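Local coordinates for protein MpaA (Escherichia coli O157:H7, PDB 5HXD) that probably hydrolyses the gamma-D-glutamyl-diaminopimelate amide bond of the murein tripeptide during peptidoglycan breakdown, as a zinc-dependent member of the M14 peptidase family, at residues A46-S54 with G87-N98; Y20-W31 with P136-R147. One frame throughout, in Å; residues are numbered along the deposited sequence.

Contact 1: residues A46-S54 with G87-N98; sequences AGTHGDENS and GLRANANGVDLN. With ZN (zinc ion), chain C.
His49 meets Asp96 through a hydrogen bond from NE2 to OD1 (2.8 Å), which reaches the oxygen on its syn side. The backbone N of Asn98 comes to the same OD1 from the opposite face of the carboxylate, forming an Asx turn. Arg89 takes the other oxygen side-on: NE and NH2 both donate to Asp96 OD2, and the NH2–OD2 pair, at 3.1 Å, is a salt bridge. Aspartate suits the place because its short carboxylate serves four N-H groups at once.

Face contacts make up a second kind of interaction. The Arg89 guanidinium lies over one face of the His49 ring, offset toward the rim, their planes 30° apart, with CZ 3.4 Å from His49 CE1. Arg89 CG sits over the same ring, 4.0 Å from its centroid, in a CH-pi contact; with CG anti to the backbone N (chi1 165°) and the chain extended to NE, the arginine runs alongside the histidine.

Between the backbones, Gly50 N makes a weak bond to Arg89 O.

A type I turn joins His49 to Glu52, the ends of the HxxE zinc motif. Glu52 OE2 binds the zinc ion at 2.4 Å, whereas His49 ND1, a predicted ligand, stands 3.1 Å from the metal and donates a weak hydrogen bond to Glu52 OE2. With NE2 committed to Asp96, ND1 is turned to the zinc side; if His49 ligates the metal, the second-shell carboxylate would probably make that nitrogen a better electron donor.

Contact 2: residues Y20-W31 with P136-R147; sequences YGRSLLGAPLIW and PETQALCQLIHR
Leu144 lies between two aromatic rings, giving one methyl to each. CD2 stands over the centre of the Tyr20 ring, 4.2 Å from its centroid and almost on the normal, while CD1 lies over the five-membered ring of Trp31, 3.8 Å from that centroid. Branching at CG is what lets a single leucine serve both. The far face of the Tyr20 ring rests on Leu29 CB. One turn earlier in the helix, Ala140 CB meets Leu29 CD1 at 3.4 Å and Tyr20 CD1 at 3.6 Å; its small methyl leaves room for both side chains, and Gly21, without a side chain, lies beside Ala140 on this face. The strands 18-22 and 28-31 form an antiparallel beta hairpin packed on helix 136-148, with strand 20-22 running nearly antiparallel to the helix (171°), their axes 7.8 Å apart. At the turn, a type I from Ser23 to Gly26, Pro136 CG lies 3.9 Å from Leu24 CB; proline fits the first turn of a helix, where its missing N-H costs no helical bond. Glu137, bent at chi2 (88°), brings OE2 to Leu24 N, which donates from above the carboxylate plane (3.2 Å). Its OE1 accepts a hydrogen bond from Asn91 ND2. At the other end a water links Trp31 NE1 to Arg147 NH1, weakly on the arginine side. Further out, Asp82 accepts from Leu25 N and pairs with Ser23 OG to steady the turn, Phe195 of helix 195-201 backs Leu141, and Arg22 NH1 bonds to Leu25 O of the second subunit.

From the N terminus the chain first forms the hairpin of 20-31, then strand 43-45 of the central mixed sheet, after which 46-54 supplies zinc-site residues. Helix 53-65, strand 74-76 and helix 81-85 follow before 87-98 returns, so contact 1 closes a loop of 32 residues. The chain next passes through the two-stranded sheet 110-114/122-127 and reaches helix 136-148, where contact 2 closes a 104-residue loop with contact 1 nested inside it. The two meet directly: besides the Asn91–Glu137 bond, Leu97 packs on Thr138 and Ala92 on Leu25. Thus 87-98 joins the zinc-site side to the helix and hairpin, and both contacts touch the second subunit.

Contact 1: residues A46-S54 with G87-N98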
# COMPACT_ATOMS: atom_id res chain seq x y z
N ALA A 46 9.57 1.31 -6.97
CA ALA A 46 8.22 1.72 -6.63
C ALA A 46 8.05 2.00 -5.14
O ALA A 46 8.93 1.70 -4.33
CB ALA A 46 7.24 0.68 -7.08
N GLY A 47 6.91 2.58 -4.79
CA GLY A 47 6.58 2.84 -3.41
C GLY A 47 7.49 3.79 -2.65
O GLY A 47 7.60 3.71 -1.43
N THR A 48 8.15 4.69 -3.37
CA THR A 48 8.91 5.75 -2.73
C THR A 48 8.02 6.47 -1.72
O THR A 48 8.43 6.71 -0.58
CB THR A 48 9.46 6.79 -3.72
OG1 THR A 48 10.37 6.16 -4.63
CG2 THR A 48 10.19 7.91 -2.98
N HIS A 49 6.81 6.81 -2.16
CA HIS A 49 5.76 7.39 -1.32
C HIS A 49 4.74 6.31 -0.96
O HIS A 49 4.16 5.70 -1.86
CB HIS A 49 5.06 8.54 -2.04
CG HIS A 49 5.93 9.73 -2.30
ND1 HIS A 49 5.79 10.53 -3.40
CD2 HIS A 49 6.95 10.26 -1.57
CE1 HIS A 49 6.68 11.51 -3.35
NE2 HIS A 49 7.39 11.36 -2.25
N GLY A 50 4.50 6.10 0.33
CA GLY A 50 3.68 4.99 0.80
C GLY A 50 2.20 4.94 0.44
O GLY A 50 1.59 3.89 0.51
N ASP A 51 1.61 6.07 0.04
CA ASP A 51 0.23 6.04 -0.48
C ASP A 51 0.12 5.82 -2.01
O ASP A 51 -0.99 5.66 -2.53
CB ASP A 51 -0.51 7.33 -0.09
CG ASP A 51 0.20 8.57 -0.56
OD1 ASP A 51 1.39 8.48 -0.85
OD2 ASP A 51 -0.43 9.65 -0.63
N GLU A 52 1.26 5.77 -2.71
CA GLU A 52 1.27 5.54 -4.17
C GLU A 52 1.35 4.04 -4.49
O GLU A 52 2.29 3.53 -5.09
CB GLU A 52 2.40 6.34 -4.82
CG GLU A 52 2.32 7.82 -4.47
CD GLU A 52 3.34 8.70 -5.16
OE1 GLU A 52 4.42 8.20 -5.57
OE2 GLU A 52 3.09 9.91 -5.27
N ASN A 53 0.24 3.41 -4.13
CA ASN A 53 -0.01 1.98 -4.10
C ASN A 53 -0.25 1.24 -5.42
O ASN A 53 0.10 0.06 -5.56
CB ASN A 53 -1.25 1.86 -3.19
CG ASN A 53 -0.88 1.92 -1.75
OD1 ASN A 53 -1.73 1.72 -0.91
ND2 ASN A 53 0.43 1.92 -1.46
N SER A 54 -0.96 1.89 -6.33
CA SER A 54 -1.36 1.25 -7.59
C SER A 54 -0.19 0.82 -8.48
O SER A 54 -0.35 -0.02 -9.37
CB SER A 54 -2.28 2.18 -8.41
OG SER A 54 -1.61 3.37 -8.81
N GLY A 87 -0.29 3.94 5.03
CA GLY A 87 -1.07 4.69 4.04
C GLY A 87 -0.67 6.15 3.92
O GLY A 87 -1.44 7.02 3.48
N LEU A 88 0.56 6.41 4.31
CA LEU A 88 1.13 7.73 4.40
C LEU A 88 2.07 7.95 3.20
O LEU A 88 2.58 7.00 2.63
CB LEU A 88 1.87 7.84 5.73
CG LEU A 88 2.32 9.14 6.34
CD1 LEU A 88 1.13 9.93 6.81
CD2 LEU A 88 3.21 8.81 7.51
N ARG A 89 2.29 9.21 2.81
CA ARG A 89 3.24 9.55 1.76
C ARG A 89 4.70 9.56 2.23
O ARG A 89 5.60 9.15 1.51
CB ARG A 89 2.88 10.92 1.20
CG ARG A 89 3.95 11.57 0.37
CD ARG A 89 3.59 13.00 0.08
NE ARG A 89 4.61 13.70 -0.71
CZ ARG A 89 4.60 13.79 -2.03
NH1 ARG A 89 3.62 13.23 -2.72
NH2 ARG A 89 5.54 14.45 -2.66
N ALA A 90 4.92 10.03 3.45
CA ALA A 90 6.22 10.11 4.11
C ALA A 90 6.61 8.81 4.80
O ALA A 90 5.78 7.90 4.89
CB ALA A 90 6.20 11.22 5.12
N ASN A 91 7.85 8.71 5.28
CA ASN A 91 8.25 7.58 6.14
C ASN A 91 7.84 7.82 7.60
O ASN A 91 7.10 8.77 7.90
CB ASN A 91 9.76 7.27 6.02
CG ASN A 91 10.67 8.28 6.75
OD1 ASN A 91 10.21 9.26 7.33
ND2 ASN A 91 11.97 8.02 6.72
N ALA A 92 8.31 6.98 8.51
CA ALA A 92 7.80 6.98 9.87
C ALA A 92 8.23 8.23 10.64
O ALA A 92 7.79 8.45 11.77
CB ALA A 92 8.24 5.71 10.58
N ASN A 93 9.09 9.05 10.03
CA ASN A 93 9.59 10.30 10.62
C ASN A 93 8.90 11.57 10.11
O ASN A 93 9.34 12.68 10.39
CB ASN A 93 11.08 10.46 10.35
CG ASN A 93 11.96 9.75 11.35
OD1 ASN A 93 11.55 9.51 12.49
ND2 ASN A 93 13.18 9.43 10.95
N GLY A 94 7.85 11.41 9.31
CA GLY A 94 7.25 12.57 8.67
C GLY A 94 8.15 13.22 7.62
O GLY A 94 7.92 14.35 7.19
N VAL A 95 9.18 12.49 7.20
CA VAL A 95 10.08 12.93 6.14
C VAL A 95 9.56 12.52 4.76
O VAL A 95 9.14 11.37 4.56
CB VAL A 95 11.50 12.37 6.34
CG1 VAL A 95 12.40 12.76 5.18
CG2 VAL A 95 12.08 12.85 7.67
N ASP A 96 9.57 13.46 3.81
CA ASP A 96 9.30 13.15 2.41
C ASP A 96 10.59 12.57 1.81
O ASP A 96 11.55 13.30 1.57
CB ASP A 96 8.83 14.40 1.65
CG ASP A 96 8.28 14.10 0.23
OD1 ASP A 96 8.66 13.07 -0.40
OD2 ASP A 96 7.47 14.93 -0.26
N LEU A 97 10.64 11.25 1.61
CA LEU A 97 11.87 10.59 1.16
C LEU A 97 12.35 11.14 -0.18
O LEU A 97 13.54 11.07 -0.50
CB LEU A 97 11.67 9.06 1.06
CG LEU A 97 11.57 8.25 2.36
CD1 LEU A 97 11.22 6.80 2.08
CD2 LEU A 97 12.82 8.35 3.18
N ASN A 98 11.44 11.70 -0.96
CA ASN A 98 11.79 12.28 -2.24
C ASN A 98 12.14 13.76 -2.09
O ASN A 98 12.07 14.52 -3.05
CB ASN A 98 10.65 12.11 -3.25
CG ASN A 98 11.14 12.09 -4.69
OD1 ASN A 98 12.12 11.42 -5.04
ND2 ASN A 98 10.43 12.81 -5.55
ZN ZN C . 4.79 11.39 -6.21

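Contact 2: residues Y20-W31 with P136-R147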
# COMPACT_ATOMS: atom_id res chain seq x y z
N TYR A 20 18.19 -5.32 1.06
CA TYR A 20 19.24 -4.28 1.11
C TYR A 20 19.11 -3.33 2.32
O TYR A 20 19.68 -2.23 2.30
CB TYR A 20 19.25 -3.45 -0.17
CG TYR A 20 18.02 -2.58 -0.36
CD1 TYR A 20 18.01 -1.25 0.02
CD2 TYR A 20 16.86 -3.10 -0.95
CE1 TYR A 20 16.89 -0.47 -0.17
CE2 TYR A 20 15.75 -2.33 -1.14
CZ TYR A 20 15.76 -1.02 -0.75
OH TYR A 20 14.64 -0.25 -0.95
N GLY A 21 18.37 -3.73 3.35
CA GLY A 21 18.41 -3.00 4.60
C GLY A 21 17.21 -3.13 5.51
O GLY A 21 16.49 -4.13 5.47
N ARG A 22 17.02 -2.12 6.35
CA ARG A 22 15.88 -2.01 7.25
C ARG A 22 15.26 -0.59 7.26
O ARG A 22 15.97 0.42 7.34
CB ARG A 22 16.27 -2.40 8.68
CG ARG A 22 16.57 -3.87 8.88
CD ARG A 22 15.33 -4.71 8.70
NE ARG A 22 15.58 -6.15 8.62
CZ ARG A 22 14.68 -7.07 8.96
NH1 ARG A 22 13.50 -6.68 9.39
NH2 ARG A 22 14.95 -8.37 8.87
N SER A 23 13.93 -0.55 7.17
CA SER A 23 13.17 0.68 7.41
C SER A 23 13.36 1.14 8.84
O SER A 23 13.76 0.38 9.71
CB SER A 23 11.66 0.46 7.14
OG SER A 23 11.08 -0.49 8.03
N LEU A 24 13.06 2.42 9.07
CA LEU A 24 13.05 3.00 10.40
C LEU A 24 12.30 2.19 11.48
O LEU A 24 12.75 2.10 12.63
CB LEU A 24 12.44 4.39 10.32
CG LEU A 24 12.64 5.16 11.61
CD1 LEU A 24 14.13 5.32 11.92
CD2 LEU A 24 11.96 6.49 11.48
N LEU A 25 11.16 1.62 11.13
CA LEU A 25 10.37 0.87 12.11
C LEU A 25 10.76 -0.62 12.17
O LEU A 25 10.22 -1.39 12.97
CB LEU A 25 8.87 1.02 11.82
CG LEU A 25 8.19 2.38 12.09
CD1 LEU A 25 6.65 2.29 12.04
CD2 LEU A 25 8.63 2.98 13.43
N GLY A 26 11.70 -1.03 11.33
CA GLY A 26 12.25 -2.37 11.43
C GLY A 26 11.86 -3.36 10.35
O GLY A 26 12.23 -4.53 10.43
N ALA A 27 11.12 -2.92 9.34
CA ALA A 27 10.74 -3.82 8.25
C ALA A 27 11.95 -4.06 7.35
O ALA A 27 12.89 -3.27 7.34
CB ALA A 27 9.59 -3.24 7.47
N PRO A 28 11.94 -5.17 6.59
CA PRO A 28 13.11 -5.28 5.70
C PRO A 28 12.95 -4.44 4.45
O PRO A 28 11.83 -4.21 3.98
CB PRO A 28 13.16 -6.78 5.35
CG PRO A 28 11.80 -7.30 5.62
CD PRO A 28 11.15 -6.41 6.64
N LEU A 29 14.07 -3.94 3.95
CA LEU A 29 14.08 -3.37 2.61
C LEU A 29 14.40 -4.51 1.64
O LEU A 29 15.42 -5.17 1.75
CB LEU A 29 15.06 -2.21 2.53
CG LEU A 29 14.65 -1.06 3.48
CD1 LEU A 29 15.77 -0.07 3.69
CD2 LEU A 29 13.41 -0.33 2.95
N ILE A 30 13.47 -4.78 0.73
CA ILE A 30 13.48 -5.98 -0.10
C ILE A 30 13.77 -5.62 -1.56
O ILE A 30 13.23 -4.64 -2.07
CB ILE A 30 12.12 -6.74 -0.01
CG1 ILE A 30 11.81 -7.08 1.45
CG2 ILE A 30 12.11 -7.99 -0.85
CD1 ILE A 30 10.34 -7.44 1.73
N TRP A 31 14.62 -6.40 -2.22
CA TRP A 31 14.80 -6.22 -3.66
C TRP A 31 14.97 -7.53 -4.39
O TRP A 31 15.27 -8.57 -3.79
CB TRP A 31 15.99 -5.31 -3.98
CG TRP A 31 17.33 -5.89 -3.67
CD1 TRP A 31 17.79 -6.29 -2.45
CD2 TRP A 31 18.40 -6.11 -4.60
NE1 TRP A 31 19.08 -6.75 -2.56
CE2 TRP A 31 19.48 -6.65 -3.87
CE3 TRP A 31 18.56 -5.90 -5.97
CZ2 TRP A 31 20.70 -6.99 -4.47
CZ3 TRP A 31 19.77 -6.23 -6.57
CH2 TRP A 31 20.82 -6.77 -5.81
N PRO A 136 16.90 6.14 6.87
CA PRO A 136 17.45 4.81 6.61
C PRO A 136 16.99 4.26 5.26
O PRO A 136 17.83 3.70 4.55
CB PRO A 136 16.92 3.95 7.77
CG PRO A 136 15.82 4.71 8.37
CD PRO A 136 16.05 6.16 8.07
N GLU A 137 15.72 4.41 4.93
CA GLU A 137 15.23 4.06 3.60
C GLU A 137 16.03 4.74 2.50
O GLU A 137 16.26 4.15 1.45
CB GLU A 137 13.76 4.45 3.45
CG GLU A 137 12.79 3.67 4.31
CD GLU A 137 12.59 4.28 5.67
OE1 GLU A 137 13.18 5.34 5.96
OE2 GLU A 137 11.83 3.69 6.46
N THR A 138 16.46 5.99 2.72
CA THR A 138 17.19 6.73 1.70
C THR A 138 18.62 6.23 1.52
O THR A 138 19.10 6.02 0.40
CB THR A 138 17.25 8.22 2.03
OG1 THR A 138 15.91 8.71 2.17
CG2 THR A 138 18.03 8.98 0.94
N GLN A 139 19.31 6.08 2.64
CA GLN A 139 20.67 5.58 2.64
C GLN A 139 20.75 4.21 2.02
O GLN A 139 21.61 3.96 1.19
CB GLN A 139 21.23 5.57 4.07
CG GLN A 139 21.60 6.98 4.52
CD GLN A 139 21.61 7.16 6.03
OE1 GLN A 139 21.70 6.18 6.79
NE2 GLN A 139 21.51 8.41 6.48
N ALA A 140 19.83 3.33 2.40
CA ALA A 140 19.85 1.96 1.93
C ALA A 140 19.73 1.90 0.41
O ALA A 140 20.48 1.17 -0.24
CB ALA A 140 18.77 1.17 2.57
N LEU A 141 18.80 2.66 -0.15
CA LEU A 141 18.66 2.67 -1.59
C LEU A 141 19.90 3.27 -2.27
O LEU A 141 20.30 2.79 -3.30
CB LEU A 141 17.42 3.45 -2.03
CG LEU A 141 17.11 3.33 -3.53
CD1 LEU A 141 16.61 1.94 -3.86
CD2 LEU A 141 16.14 4.38 -4.02
N CYS A 142 20.47 4.32 -1.68
CA CYS A 142 21.66 4.97 -2.24
C CYS A 142 22.86 4.04 -2.33
O CYS A 142 23.65 4.12 -3.28
CB CYS A 142 22.04 6.19 -1.41
SG CYS A 142 21.06 7.64 -1.77
N GLN A 143 23.00 3.16 -1.33
CA GLN A 143 24.10 2.21 -1.31
C GLN A 143 23.87 1.04 -2.26
O GLN A 143 24.81 0.55 -2.91
CB GLN A 143 24.36 1.72 0.11
CG GLN A 143 25.16 2.72 0.95
CD GLN A 143 26.33 3.36 0.17
OE1 GLN A 143 27.10 2.67 -0.52
NE2 GLN A 143 26.44 4.69 0.26
N LEU A 144 22.62 0.58 -2.33
CA LEU A 144 22.20 -0.41 -3.31
C LEU A 144 22.62 0.03 -4.72
O LEU A 144 23.27 -0.73 -5.44
CB LEU A 144 20.67 -0.61 -3.25
CG LEU A 144 20.00 -1.61 -4.19
CD1 LEU A 144 20.19 -3.04 -3.71
CD2 LEU A 144 18.53 -1.29 -4.35
N ILE A 145 22.27 1.26 -5.09
CA ILE A 145 22.53 1.74 -6.44
C ILE A 145 24.05 1.95 -6.70
O ILE A 145 24.48 1.95 -7.85
CB ILE A 145 21.71 3.05 -6.72
CG1 ILE A 145 20.23 2.77 -6.50
CG2 ILE A 145 21.90 3.55 -8.15
CD1 ILE A 145 19.31 3.94 -6.77
N HIS A 146 24.84 2.10 -5.64
CA HIS A 146 26.31 2.13 -5.77
C HIS A 146 26.86 0.73 -5.97
O HIS A 146 27.67 0.50 -6.87
CB HIS A 146 26.97 2.78 -4.56
CG HIS A 146 27.11 4.27 -4.66
ND1 HIS A 146 26.31 5.14 -3.95
CD2 HIS A 146 27.97 5.03 -5.38
CE1 HIS A 146 26.67 6.38 -4.24
NE2 HIS A 146 27.66 6.34 -5.10
N ARG A 147 26.41 -0.21 -5.15
CA ARG A 147 26.81 -1.61 -5.26
C ARG A 147 26.55 -2.17 -6.68
O ARG A 147 27.46 -2.70 -7.33
CB ARG A 147 26.08 -2.45 -4.20
CG ARG A 147 26.52 -3.93 -4.10
CD ARG A 147 25.43 -4.82 -3.42
NE ARG A 147 24.95 -4.23 -2.17
CZ ARG A 147 23.77 -4.50 -1.61
NH1 ARG A 147 22.95 -5.36 -2.22
NH2 ARG A 147 23.38 -3.92 -0.46
O HOH W 1 21.26 -1.05 0.91
O HOH W 2 21.53 -7.38 -1.16